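Local coordinates for protein MATE family efflux transporter (Vibrio cholerae, PDB 6IDS) that probably exports drugs across the bacterial membrane in exchange for protons, as a multidrug transporter of the MATE family, at residues Gly24-Met29 / Glu276-Val281; Gly62-Leu67 / Leu147-Ser152; Gly68-Ala73 / His235-Ala240; Asn157-Leu162 / Ala212-Thr217. The protein carries 1 engineered substitution. All coordinates share one frame; numbering follows the deposited sequence.

Contact 1 of 4, residues Gly24-Met29 / Glu276-Val281; sequences GVLSLM and EFFALV
Val25 and Val281 approach each other where helix 5-40 faces the junction of helices 263-279 and 281-299, with CG1 of Val25 4.1 Å from CG1 of Val281. Val25 carries that methyl anti to its backbone N (chi1 166°), which sends it toward the second segment. At Leu26 the CA-CB bond runs past the partner, but the branch bends back and CD2 lies near the plane of the Phe278 ring, at its edge, 3.8 Å from Phe278 CD1. The same Leu26 CD2 is 4.1 Å from Val281 CG1, and one methyl thus bridges the phenyl group and the valine. A turn later, Met29 makes the broadest contact. Its CB meets Phe278 CZ at 3.6 Å, while its chain, extended beyond CG, carries the sulfur over the phenyl group. Met29 SD is 4.7 Å from the centroid of the Phe278 ring and only 2° off the ring normal, a Met-aromatic contact above the face at some distance. Met29 SD also lies 3.9 Å from Val281 CG1, the two side chains running past each other in opposite senses, and CE comes near the carbonyl oxygen of Phe277. The side chains meet through apolar and Met-aromatic contacts that join the N-terminal to the C-terminal half, the two lobes of the MATE fold. Behind them, Leu280 sits at the N-cap of helix 281-299, where the chain passes out of helix 263-279. Helix 161-184 packs against Ser27 and Leu28 of helix 5-40, and helices 303-330 and 360-375 cover Ala279 and Leu280.

Contact 2 of 4, residues Gly62-Leu67 / Leu147-Ser152; sequences GIQVGL and LYFYYS. With OLC ((2R)-2,3-dihydroxypropyl (9Z)-octadec-9-enoate), chain B.
Tyr148 and Phe149 reach from helix 124-156 onto Gln64, Val65 and Leu67 of helix 54-80, two helices of the N-terminal half of the MATE fold. The short helical segments run nearly parallel, 22° between their directions and 9.9 Å between axes, a spacing that leaves room for the rings. Ring packing comes first: Leu67 CD2 makes a CH-pi contact over one face of Phe149, 3.9 Å from the ring centroid, and Gln64 O lies at the edge of that same ring, in its plane. Phe149 CE1 is the ring carbon closest to this oxygen. Tyr148 extends with CG anti to its backbone N (chi1 175°), laying its outer end against Val65, where Val65 CG1 is 3.8 Å from Tyr148 CZ. The Gln64 amide joins this packing without a hydrogen bond to Tyr148 or Phe149. Its NE2 lies obliquely beside the root of the Tyr148 ring, 3.4 Å from Tyr148 CB, with amide and ring planes 54° apart. The acyl chain of a bound monoolein runs beside both Gln64 NE2 and the Tyr148 ring, with C13 3.9 Å from Tyr148 CB. Helices 84-111 and 226-244 complete the packing round Leu67. Dispersion and CH-pi contacts therefore carry the pairing, and its lipid-lined side accepts a hydrocarbon chain.

Contact 3 of 4, residues Gly68-Ala73 / His235-Ala240; sequences GIATTA and HIMGPA
Ile236 leans on helix 54-80 through Ala70, its CB lying 3.9 Å from Ala70 CB. One branch leaves with CG2 anti to the backbone N and settles over the backbone of Ala70, 3.9 Å from Ala70 CA, while the same methyl is 4.1 Å from Ile69 CG2. The other branch, CG1, sits beside the backbone N (chi1 -55°) and carries the extended tip along the partner helix, where Ile236 CD1 ends 3.6 Å from Ala73 CB. Ile236 thus spans one turn of its neighbour. The arrangement is an antiparallel helix pair that links the N-terminal half of the transporter (helix 54-80) to the C-terminal half (helix 226-244), with 149° between the short segments' directions and axes 8.0 Å apart, an approach consistent with the small Ala70 and Ala73 at the interface. Pro239, whose nitrogen has no bond to the preceding turn, marks a kink in helix 226-244. On the flank away from Ile69, Ala70 CB abuts Met237, 3.8 Å from Met237 CB. Nearer the kink, Ile69 CG2 and Ala240 CB are 4.3 Å apart. Helix 124-156 touches helix 54-80 at Thr71 and Thr72. Pro239 leans on helix 379-435. Ile69 and Ile236 both touch Asn374 of helix 360-375.

Contact 4 of 4, residues Asn157-Leu162 / Ala212-Thr217; sequences NGNTLL and AQRQWT
Arg214 and Trp216 face Asn157, Asn159 and Leu162 where two Schellman motifs end neighbouring helices: Gly158, with positive phi, closes helix 124-156, and Gln215, also at positive phi, closes helix 190-213. Arg214 is the first residue past its helix. Its chain, extended from CG to NE, brings NH1 alongside Leu162, whose CD2 lies in the guanidinium plane, at its edge, 4.0 Å from Arg214 NH1. The guanidinium also passes Asn159 ND2 without bonding to it. Gln215 then turns the backbone, Gln215 N bonding to Ala212 O, and Trp216 follows as the centre of the contact. Asn157 CB sits over its six-membered ring, a CH-pi contact 3.6 Å from the centroid, and the Asn157 amide lies flat on the indole with the planes 15° apart. Asn157 OD1 is stacked over the five-membered side, 3.2 Å from Trp216 CD1, rather than bonded to NE1. Meanwhile Asn157 ND2 is held by Val153 O. Arg214 CB covers the opposite indole face, while the indole rim at CH2 meets Asn159 CB at 3.8 Å. A water lies 2.8 Å from Trp216 O and is linked weakly to Asn157 ND2. Asn159 caps the helix that begins at Leu161: Leu162 N donates to Asn159 OD1 at 3.0 Å, nearly straight at 174°.

Overall arrangement
From the N terminus, helix 5-40 opens the widest loop, which contact 1 closes on residues 276-281 and which encloses the other three. Further along, helix 54-80 serves two contacts in succession: residues 62-67 meet helix 124-156 in contact 2, and residues 68-73 meet helix 226-244 in contact 3. These two cross along the chain and touch in space, their centres about 10 Å apart. Contact 4 opens after contact 2 has closed and is nested within contact 3, tying the chain after helix 124-156 to the end of helix 190-213. Contacts 1 and 3 both tie the N-terminal half of the transporter to the C-terminal half, whereas contacts 2 and 4 lie within the N-terminal half.

Contact 1 of 4, residues Gly24-Met29 / Glu276-Val281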
loop_
_atom_site.group_PDB
_atom_site.type_symbol
_atom_site.label_atom_id
_atom_site.label_comp_id
_atom_site.label_asym_id
_atom_site.label_seq_id
_atom_site.Cartn_x
_atom_site.Cartn_y
_atom_site.Cartn_z
ATOM N N GLY A 24 4.260 3.108 11.794
ATOM C CA GLY A 24 2.850 2.884 11.535
ATOM C C GLY A 24 2.630 1.709 10.605
ATOM O O GLY A 24 1.790 0.848 10.864
ATOM N N VAL A 25 3.395 1.678 9.517
ATOM C CA VAL A 25 3.315 0.599 8.539
ATOM C C VAL A 25 3.684 -0.745 9.172
ATOM O O VAL A 25 3.047 -1.766 8.903
ATOM C CB VAL A 25 4.231 0.878 7.323
ATOM C CG1 VAL A 25 4.421 -0.375 6.481
ATOM C CG2 VAL A 25 3.653 2.006 6.478
ATOM N N LEU A 26 4.705 -0.737 10.024
ATOM C CA LEU A 26 5.126 -1.950 10.720
ATOM C C LEU A 26 4.056 -2.461 11.680
ATOM O O LEU A 26 3.914 -3.666 11.871
ATOM C CB LEU A 26 6.431 -1.708 11.483
ATOM C CG LEU A 26 7.711 -2.202 10.809
ATOM C CD1 LEU A 26 8.898 -2.061 11.745
ATOM C CD2 LEU A 26 7.540 -3.646 10.373
ATOM N N SER A 27 3.306 -1.546 12.285
ATOM C CA SER A 27 2.265 -1.928 13.233
ATOM C C SER A 27 1.139 -2.697 12.551
ATOM O O SER A 27 0.683 -3.722 13.057
ATOM C CB SER A 27 1.703 -0.694 13.939
ATOM O OG SER A 27 2.642 -0.163 14.857
ATOM N N LEU A 28 0.701 -2.195 11.400
ATOM C CA LEU A 28 -0.385 -2.811 10.642
ATOM C C LEU A 28 -0.051 -4.250 10.239
ATOM O O LEU A 28 -0.758 -5.181 10.624
ATOM C CB LEU A 28 -0.705 -1.969 9.400
ATOM C CG LEU A 28 -1.802 -0.901 9.501
ATOM C CD1 LEU A 28 -1.914 -0.317 10.904
ATOM C CD2 LEU A 28 -1.566 0.211 8.483
ATOM N N MET A 29 1.031 -4.423 9.484
ATOM C CA MET A 29 1.449 -5.742 9.007
ATOM C C MET A 29 1.676 -6.734 10.148
ATOM O O MET A 29 1.400 -7.927 10.008
ATOM C CB MET A 29 2.722 -5.618 8.164
ATOM C CG MET A 29 2.556 -4.752 6.924
ATOM S SD MET A 29 4.076 -4.555 5.973
ATOM C CE MET A 29 3.480 -3.565 4.605
ATOM N N GLU A 276 9.118 -9.984 1.660
ATOM C CA GLU A 276 9.375 -8.815 0.821
ATOM C C GLU A 276 8.713 -7.555 1.367
ATOM O O GLU A 276 9.341 -6.498 1.430
ATOM C CB GLU A 276 8.891 -9.053 -0.611
ATOM C CG GLU A 276 9.881 -9.759 -1.525
ATOM C CD GLU A 276 9.548 -9.547 -2.993
ATOM O OE1 GLU A 276 8.912 -8.520 -3.314
ATOM O OE2 GLU A 276 9.916 -10.404 -3.823
ATOM N N PHE A 277 7.445 -7.672 1.755
ATOM C CA PHE A 277 6.700 -6.533 2.283
ATOM C C PHE A 277 7.362 -5.965 3.530
ATOM O O PHE A 277 7.387 -4.752 3.725
ATOM C CB PHE A 277 5.254 -6.925 2.589
ATOM C CG PHE A 277 4.341 -6.836 1.401
ATOM C CD1 PHE A 277 3.797 -7.978 0.838
ATOM C CD2 PHE A 277 4.037 -5.606 0.837
ATOM C CE1 PHE A 277 2.961 -7.897 -0.257
ATOM C CE2 PHE A 277 3.203 -5.519 -0.259
ATOM C CZ PHE A 277 2.665 -6.665 -0.807
ATOM N N PHE A 278 7.898 -6.846 4.366
ATOM C CA PHE A 278 8.629 -6.424 5.555
ATOM C C PHE A 278 10.019 -5.905 5.204
ATOM O O PHE A 278 10.575 -5.074 5.918
ATOM C CB PHE A 278 8.739 -7.576 6.555
ATOM C CG PHE A 278 7.540 -7.720 7.448
ATOM C CD1 PHE A 278 7.429 -6.959 8.600
ATOM C CD2 PHE A 278 6.529 -8.616 7.141
ATOM C CE1 PHE A 278 6.330 -7.085 9.428
ATOM C CE2 PHE A 278 5.427 -8.748 7.966
ATOM C CZ PHE A 278 5.327 -7.981 9.110
ATOM N N ALA A 279 10.582 -6.402 4.110
ATOM C CA ALA A 279 11.910 -5.975 3.689
ATOM C C ALA A 279 11.834 -4.668 2.908
ATOM O O ALA A 279 12.855 -4.058 2.595
ATOM C CB ALA A 279 12.578 -7.057 2.857
ATOM N N LEU A 280 10.613 -4.241 2.599
ATOM C CA LEU A 280 10.394 -3.020 1.832
ATOM C C LEU A 280 9.571 -1.981 2.591
ATOM O O LEU A 280 9.072 -1.032 1.988
ATOM C CB LEU A 280 9.702 -3.346 0.505
ATOM C CG LEU A 280 10.576 -3.874 -0.632
ATOM C CD1 LEU A 280 9.715 -4.330 -1.801
ATOM C CD2 LEU A 280 11.555 -2.804 -1.081
ATOM N N VAL A 281 9.427 -2.156 3.903
ATOM C CA VAL A 281 8.626 -1.234 4.709
ATOM C C VAL A 281 9.181 0.188 4.686
ATOM O O VAL A 281 8.426 1.153 4.797
ATOM C CB VAL A 281 8.520 -1.692 6.183
ATOM C CG1 VAL A 281 7.593 -2.891 6.306
ATOM C CG2 VAL A 281 9.895 -2.002 6.761
#

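Contact 2 of 4, residues Gly62-Leu67 / Leu147-Ser152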
loop_
_atom_site.group_PDB
_atom_site.type_symbol
_atom_site.label_atom_id
_atom_site.label_comp_id
_atom_site.label_asym_id
_atom_site.label_seq_id
_atom_site.Cartn_x
_atom_site.Cartn_y
_atom_site.Cartn_z
ATOM N N GLY A 62 -7.267 -0.985 -2.842
ATOM C CA GLY A 62 -6.843 -0.442 -4.120
ATOM C C GLY A 62 -7.521 0.879 -4.433
ATOM O O GLY A 62 -6.857 1.869 -4.738
ATOM N N ILE A 63 -8.849 0.887 -4.358
ATOM C CA ILE A 63 -9.637 2.105 -4.521
ATOM C C ILE A 63 -9.244 3.132 -3.466
ATOM O O ILE A 63 -9.136 4.329 -3.740
ATOM C CB ILE A 63 -11.150 1.814 -4.410
ATOM C CG1 ILE A 63 -11.595 0.831 -5.495
ATOM C CG2 ILE A 63 -11.957 3.095 -4.490
ATOM C CD1 ILE A 63 -13.044 0.409 -5.376
ATOM N N GLN A 64 -9.012 2.630 -2.258
ATOM C CA GLN A 64 -8.733 3.446 -1.084
ATOM C C GLN A 64 -7.530 4.371 -1.263
ATOM O O GLN A 64 -7.671 5.594 -1.240
ATOM C CB GLN A 64 -8.514 2.530 0.120
ATOM C CG GLN A 64 -8.759 3.169 1.464
ATOM C CD GLN A 64 -8.657 2.165 2.592
ATOM O OE1 GLN A 64 -9.423 1.205 2.655
ATOM N NE2 GLN A 64 -7.700 2.374 3.484
ATOM N N VAL A 65 -6.350 3.783 -1.444
ATOM C CA VAL A 65 -5.116 4.559 -1.537
ATOM C C VAL A 65 -5.022 5.308 -2.861
ATOM O O VAL A 65 -4.219 6.229 -3.003
ATOM C CB VAL A 65 -3.870 3.662 -1.368
ATOM C CG1 VAL A 65 -4.121 2.615 -0.293
ATOM C CG2 VAL A 65 -3.492 3.001 -2.685
ATOM N N GLY A 66 -5.847 4.913 -3.825
ATOM C CA GLY A 66 -5.910 5.609 -5.094
ATOM C C GLY A 66 -6.417 7.021 -4.886
ATOM O O GLY A 66 -5.910 7.972 -5.483
ATOM N N LEU A 67 -7.419 7.157 -4.022
ATOM C CA LEU A 67 -7.985 8.461 -3.697
ATOM C C LEU A 67 -7.033 9.260 -2.813
ATOM O O LEU A 67 -6.923 10.480 -2.946
ATOM C CB LEU A 67 -9.343 8.305 -3.010
ATOM C CG LEU A 67 -10.031 9.598 -2.560
ATOM C CD1 LEU A 67 -10.271 10.530 -3.740
ATOM C CD2 LEU A 67 -11.337 9.287 -1.845
ATOM N N LEU A 147 -10.861 6.571 7.970
ATOM C CA LEU A 147 -9.724 6.914 8.814
ATOM C C LEU A 147 -8.489 7.185 7.964
ATOM O O LEU A 147 -7.732 8.120 8.224
ATOM C CB LEU A 147 -9.449 5.789 9.813
ATOM C CG LEU A 147 -8.248 5.968 10.741
ATOM C CD1 LEU A 147 -8.386 7.240 11.561
ATOM C CD2 LEU A 147 -8.094 4.754 11.646
ATOM N N TYR A 148 -8.305 6.360 6.939
ATOM C CA TYR A 148 -7.185 6.504 6.020
ATOM C C TYR A 148 -7.283 7.796 5.211
ATOM O O TYR A 148 -6.267 8.383 4.838
ATOM C CB TYR A 148 -7.112 5.296 5.079
ATOM C CG TYR A 148 -6.051 5.420 4.013
ATOM C CD1 TYR A 148 -4.707 5.257 4.326
ATOM C CD2 TYR A 148 -6.392 5.701 2.696
ATOM C CE1 TYR A 148 -3.732 5.376 3.357
ATOM C CE2 TYR A 148 -5.426 5.821 1.720
ATOM C CZ TYR A 148 -4.096 5.657 2.054
ATOM O OH TYR A 148 -3.125 5.775 1.084
ATOM N N PHE A 149 -8.508 8.236 4.941
ATOM C CA PHE A 149 -8.727 9.469 4.193
ATOM C C PHE A 149 -8.363 10.679 5.041
ATOM O O PHE A 149 -7.813 11.658 4.536
ATOM C CB PHE A 149 -10.177 9.563 3.716
ATOM C CG PHE A 149 -10.525 8.566 2.649
ATOM C CD1 PHE A 149 -9.561 8.117 1.761
ATOM C CD2 PHE A 149 -11.815 8.072 2.537
ATOM C CE1 PHE A 149 -9.877 7.199 0.778
ATOM C CE2 PHE A 149 -12.136 7.150 1.560
ATOM C CZ PHE A 149 -11.165 6.714 0.678
ATOM N N TYR A 150 -8.669 10.607 6.331
ATOM C CA TYR A 150 -8.237 11.633 7.266
ATOM C C TYR A 150 -6.714 11.674 7.335
ATOM O O TYR A 150 -6.121 12.746 7.440
ATOM C CB TYR A 150 -8.829 11.388 8.655
ATOM C CG TYR A 150 -10.253 11.877 8.819
ATOM C CD1 TYR A 150 -10.540 13.234 8.857
ATOM C CD2 TYR A 150 -11.306 10.982 8.953
ATOM C CE1 TYR A 150 -11.836 13.689 9.013
ATOM C CE2 TYR A 150 -12.606 11.427 9.110
ATOM C CZ TYR A 150 -12.866 12.781 9.139
ATOM O OH TYR A 150 -14.156 13.229 9.296
ATOM N N TYR A 151 -6.088 10.501 7.274
ATOM C CA TYR A 151 -4.630 10.412 7.252
ATOM C C TYR A 151 -4.063 11.117 6.027
ATOM O O TYR A 151 -3.088 11.861 6.124
ATOM C CB TYR A 151 -4.165 8.954 7.266
ATOM C CG TYR A 151 -4.422 8.223 8.561
ATOM C CD1 TYR A 151 -4.709 8.914 9.732
ATOM C CD2 TYR A 151 -4.374 6.837 8.614
ATOM C CE1 TYR A 151 -4.939 8.242 10.919
ATOM C CE2 TYR A 151 -4.607 6.156 9.793
ATOM C CZ TYR A 151 -4.887 6.863 10.942
ATOM O OH TYR A 151 -5.118 6.187 12.116
ATOM N N SER A 152 -4.681 10.880 4.874
ATOM C CA SER A 152 -4.235 11.488 3.626
ATOM C C SER A 152 -4.295 13.010 3.686
ATOM O O SER A 152 -3.445 13.693 3.113
ATOM C CB SER A 152 -5.074 10.979 2.455
ATOM O OG SER A 152 -4.913 9.583 2.296
HETATM C C17 OLC B . -2.592 1.358 3.947
HETATM C C16 OLC B . -3.454 1.171 5.176
HETATM C C12 OLC B . -6.086 2.200 7.781
HETATM C C15 OLC B . -4.912 1.257 4.781
HETATM C C13 OLC B . -6.672 1.703 6.476
HETATM C C14 OLC B . -5.774 0.646 5.866
#

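Contact 3 of 4, residues Gly68-Ala73 / His235-Ala240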
loop_
_atom_site.group_PDB
_atom_site.type_symbol
_atom_site.label_atom_id
_atom_site.label_comp_id
_atom_site.label_asym_id
_atom_site.label_seq_id
_atom_site.Cartn_x
_atom_site.Cartn_y
_atom_site.Cartn_z
ATOM N N GLY A 68 -6.348 8.565 -1.911
ATOM C CA GLY A 68 -5.382 9.195 -1.031
ATOM C C GLY A 68 -4.205 9.785 -1.784
ATOM O O GLY A 68 -3.689 10.840 -1.414
ATOM N N ILE A 69 -3.781 9.101 -2.843
ATOM C CA ILE A 69 -2.685 9.574 -3.681
ATOM C C ILE A 69 -3.082 10.865 -4.391
ATOM O O ILE A 69 -2.298 11.815 -4.460
ATOM C CB ILE A 69 -2.264 8.508 -4.713
ATOM C CG1 ILE A 69 -1.468 7.400 -4.026
ATOM C CG2 ILE A 69 -1.423 9.126 -5.819
ATOM C CD1 ILE A 69 -1.278 6.166 -4.876
ATOM N N ALA A 70 -4.307 10.904 -4.901
ATOM C CA ALA A 70 -4.827 12.112 -5.527
ATOM C C ALA A 70 -4.984 13.214 -4.488
ATOM O O ALA A 70 -4.626 14.364 -4.731
ATOM C CB ALA A 70 -6.154 11.829 -6.218
ATOM N N THR A 71 -5.518 12.847 -3.325
ATOM C CA THR A 71 -5.709 13.782 -2.220
ATOM C C THR A 71 -4.405 14.457 -1.809
ATOM O O THR A 71 -4.335 15.679 -1.686
ATOM C CB THR A 71 -6.296 13.074 -0.989
ATOM O OG1 THR A 71 -7.526 12.432 -1.348
ATOM C CG2 THR A 71 -6.546 14.068 0.134
ATOM N N THR A 72 -3.378 13.644 -1.598
ATOM C CA THR A 72 -2.075 14.136 -1.175
ATOM C C THR A 72 -1.449 15.043 -2.228
ATOM O O THR A 72 -0.870 16.075 -1.904
ATOM C CB THR A 72 -1.115 12.970 -0.868
ATOM O OG1 THR A 72 -1.563 12.277 0.304
ATOM C CG2 THR A 72 0.293 13.480 -0.634
ATOM N N ALA A 73 -1.586 14.663 -3.494
ATOM C CA ALA A 73 -0.969 15.410 -4.583
ATOM C C ALA A 73 -1.661 16.748 -4.840
ATOM O O ALA A 73 -1.004 17.782 -4.937
ATOM C CB ALA A 73 -0.961 14.571 -5.851
ATOM N N HIS A 235 -8.150 13.170 -12.238
ATOM C CA HIS A 235 -7.028 13.085 -13.169
ATOM C C HIS A 235 -5.901 12.222 -12.614
ATOM O O HIS A 235 -5.227 11.508 -13.358
ATOM C CB HIS A 235 -6.500 14.481 -13.496
ATOM C CG HIS A 235 -5.175 14.474 -14.192
ATOM N ND1 HIS A 235 -4.983 13.866 -15.413
ATOM C CD2 HIS A 235 -3.978 14.988 -13.830
ATOM C CE1 HIS A 235 -3.721 14.012 -15.778
ATOM N NE2 HIS A 235 -3.089 14.687 -14.837
ATOM N N ILE A 236 -5.701 12.302 -11.304
ATOM C CA ILE A 236 -4.691 11.502 -10.625
ATOM C C ILE A 236 -5.305 10.216 -10.084
ATOM O O ILE A 236 -4.702 9.147 -10.164
ATOM C CB ILE A 236 -4.036 12.282 -9.468
ATOM C CG1 ILE A 236 -3.477 13.612 -9.974
ATOM C CG2 ILE A 236 -2.936 11.457 -8.820
ATOM C CD1 ILE A 236 -2.935 14.499 -8.881
ATOM N N MET A 237 -6.516 10.329 -9.549
ATOM C CA MET A 237 -7.210 9.197 -8.943
ATOM C C MET A 237 -7.495 8.087 -9.951
ATOM O O MET A 237 -7.412 6.903 -9.623
ATOM C CB MET A 237 -8.521 9.660 -8.310
ATOM C CG MET A 237 -9.042 8.750 -7.214
ATOM S SD MET A 237 -10.824 8.921 -6.979
ATOM C CE MET A 237 -11.086 10.642 -7.406
ATOM N N GLY A 238 -7.840 8.482 -11.173
ATOM C CA GLY A 238 -8.151 7.541 -12.235
ATOM C C GLY A 238 -7.068 6.511 -12.488
ATOM O O GLY A 238 -7.274 5.323 -12.242
ATOM N N PRO A 239 -5.907 6.959 -12.991
ATOM C CA PRO A 239 -4.772 6.070 -13.262
ATOM C C PRO A 239 -4.174 5.437 -12.003
ATOM O O PRO A 239 -3.656 4.324 -12.076
ATOM C CB PRO A 239 -3.753 7.003 -13.932
ATOM C CG PRO A 239 -4.566 8.128 -14.478
ATOM C CD PRO A 239 -5.664 8.324 -13.487
ATOM N N ALA A 240 -4.245 6.135 -10.873
ATOM C CA ALA A 240 -3.666 5.636 -9.627
ATOM C C ALA A 240 -4.328 4.338 -9.168
ATOM O O ALA A 240 -3.657 3.446 -8.653
ATOM C CB ALA A 240 -3.765 6.690 -8.532
#

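Contact 4 of 4, residues Asn157-Leu162 / Ala212-Thr217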
loop_
_atom_site.group_PDB
_atom_site.type_symbol
_atom_site.label_atom_id
_atom_site.label_comp_id
_atom_site.label_asym_id
_atom_site.label_seq_id
_atom_site.Cartn_x
_atom_site.Cartn_y
_atom_site.Cartn_z
ATOM N N ASN A 157 -0.955 17.966 4.396
ATOM C CA ASN A 157 -0.648 19.226 5.062
ATOM C C ASN A 157 0.704 19.182 5.770
ATOM O O ASN A 157 1.014 20.043 6.594
ATOM C CB ASN A 157 -1.757 19.590 6.050
ATOM C CG ASN A 157 -3.060 19.950 5.357
ATOM O OD1 ASN A 157 -3.399 21.125 5.218
ATOM N ND2 ASN A 157 -3.791 18.938 4.911
ATOM N N GLY A 158 1.504 18.172 5.438
ATOM C CA GLY A 158 2.859 18.065 5.949
ATOM C C GLY A 158 2.959 17.372 7.293
ATOM O O GLY A 158 3.985 17.459 7.968
ATOM N N ASN A 159 1.895 16.676 7.680
ATOM C CA ASN A 159 1.861 15.991 8.966
ATOM C C ASN A 159 1.716 14.478 8.807
ATOM O O ASN A 159 0.645 13.982 8.464
ATOM C CB ASN A 159 0.720 16.548 9.827
ATOM C CG ASN A 159 0.824 16.130 11.288
ATOM O OD1 ASN A 159 1.274 15.030 11.609
ATOM N ND2 ASN A 159 0.406 17.017 12.183
ATOM N N THR A 160 2.802 13.752 9.064
ATOM C CA THR A 160 2.782 12.293 9.032
ATOM C C THR A 160 2.894 11.712 10.436
ATOM O O THR A 160 2.698 10.515 10.640
ATOM C CB THR A 160 3.922 11.725 8.170
ATOM O OG1 THR A 160 5.179 12.192 8.678
ATOM C CG2 THR A 160 3.765 12.164 6.727
ATOM N N LEU A 161 3.214 12.570 11.399
ATOM C CA LEU A 161 3.390 12.137 12.778
ATOM C C LEU A 161 2.068 11.677 13.380
ATOM O O LEU A 161 2.010 10.647 14.049
ATOM C CB LEU A 161 3.992 13.258 13.628
ATOM C CG LEU A 161 4.227 12.937 15.106
ATOM C CD1 LEU A 161 5.254 11.823 15.270
ATOM C CD2 LEU A 161 4.656 14.184 15.856
ATOM N N LEU A 162 1.006 12.440 13.135
ATOM C CA LEU A 162 -0.313 12.101 13.672
ATOM C C LEU A 162 -0.902 10.823 13.056
ATOM O O LEU A 162 -1.404 9.971 13.788
ATOM C CB LEU A 162 -1.289 13.272 13.492
ATOM C CG LEU A 162 -2.750 13.056 13.909
ATOM C CD1 LEU A 162 -2.870 12.688 15.385
ATOM C CD2 LEU A 162 -3.580 14.292 13.596
ATOM N N ALA A 212 -10.176 19.116 11.906
ATOM C CA ALA A 212 -11.081 20.260 11.891
ATOM C C ALA A 212 -10.505 21.430 12.692
ATOM O O ALA A 212 -10.755 22.593 12.372
ATOM C CB ALA A 212 -12.446 19.863 12.436
ATOM N N GLN A 213 -9.734 21.113 13.730
ATOM C CA GLN A 213 -9.126 22.124 14.595
ATOM C C GLN A 213 -8.099 22.971 13.847
ATOM O O GLN A 213 -7.931 24.153 14.138
ATOM C CB GLN A 213 -8.472 21.454 15.810
ATOM C CG GLN A 213 -8.285 22.359 17.026
ATOM C CD GLN A 213 -7.087 23.286 16.912
ATOM O OE1 GLN A 213 -5.938 22.844 16.961
ATOM N NE2 GLN A 213 -7.352 24.579 16.763
ATOM N N ARG A 214 -7.416 22.362 12.882
ATOM C CA ARG A 214 -6.408 23.071 12.101
ATOM C C ARG A 214 -7.010 23.619 10.810
ATOM O O ARG A 214 -6.293 24.135 9.952
ATOM C CB ARG A 214 -5.218 22.152 11.793
ATOM C CG ARG A 214 -4.779 21.302 12.983
ATOM C CD ARG A 214 -3.293 20.972 12.970
ATOM N NE ARG A 214 -2.873 20.375 14.237
ATOM C CZ ARG A 214 -2.762 19.067 14.454
ATOM N NH1 ARG A 214 -3.029 18.203 13.484
ATOM N NH2 ARG A 214 -2.374 18.621 15.641
ATOM N N GLN A 215 -8.333 23.509 10.696
ATOM C CA GLN A 215 -9.071 23.934 9.507
ATOM C C GLN A 215 -8.490 23.340 8.221
ATOM O O GLN A 215 -8.271 24.054 7.244
ATOM C CB GLN A 215 -9.112 25.465 9.422
ATOM C CG GLN A 215 -10.029 26.116 10.453
ATOM C CD GLN A 215 -9.325 27.175 11.285
ATOM O OE1 GLN A 215 -8.364 27.798 10.836
ATOM N NE2 GLN A 215 -9.802 27.379 12.508
ATOM N N TRP A 216 -8.243 22.030 8.236
ATOM C CA TRP A 216 -7.761 21.310 7.055
ATOM C C TRP A 216 -8.932 20.762 6.248
ATOM O O TRP A 216 -8.772 20.346 5.100
ATOM C CB TRP A 216 -6.813 20.171 7.455
ATOM C CG TRP A 216 -5.490 20.648 7.976
ATOM C CD1 TRP A 216 -4.994 21.915 7.899
ATOM C CD2 TRP A 216 -4.493 19.870 8.661
ATOM N NE1 TRP A 216 -3.754 21.976 8.488
ATOM C CE2 TRP A 216 -3.425 20.735 8.962
ATOM C CE3 TRP A 216 -4.408 18.526 9.044
ATOM C CZ2 TRP A 216 -2.281 20.303 9.633
ATOM C CZ3 TRP A 216 -3.266 18.100 9.709
ATOM C CH2 TRP A 216 -2.220 18.988 9.996
ATOM N N THR A 217 -10.107 20.762 6.869
ATOM C CA THR A 217 -11.344 20.381 6.197
ATOM C C THR A 217 -12.368 21.504 6.291
ATOM O O THR A 217 -12.528 22.125 7.341
ATOM C CB THR A 217 -11.954 19.106 6.794
ATOM O OG1 THR A 217 -12.010 19.229 8.220
ATOM C CG2 THR A 217 -11.119 17.895 6.424
HETATM O O HOH W 1 -6.446 20.729 3.598
#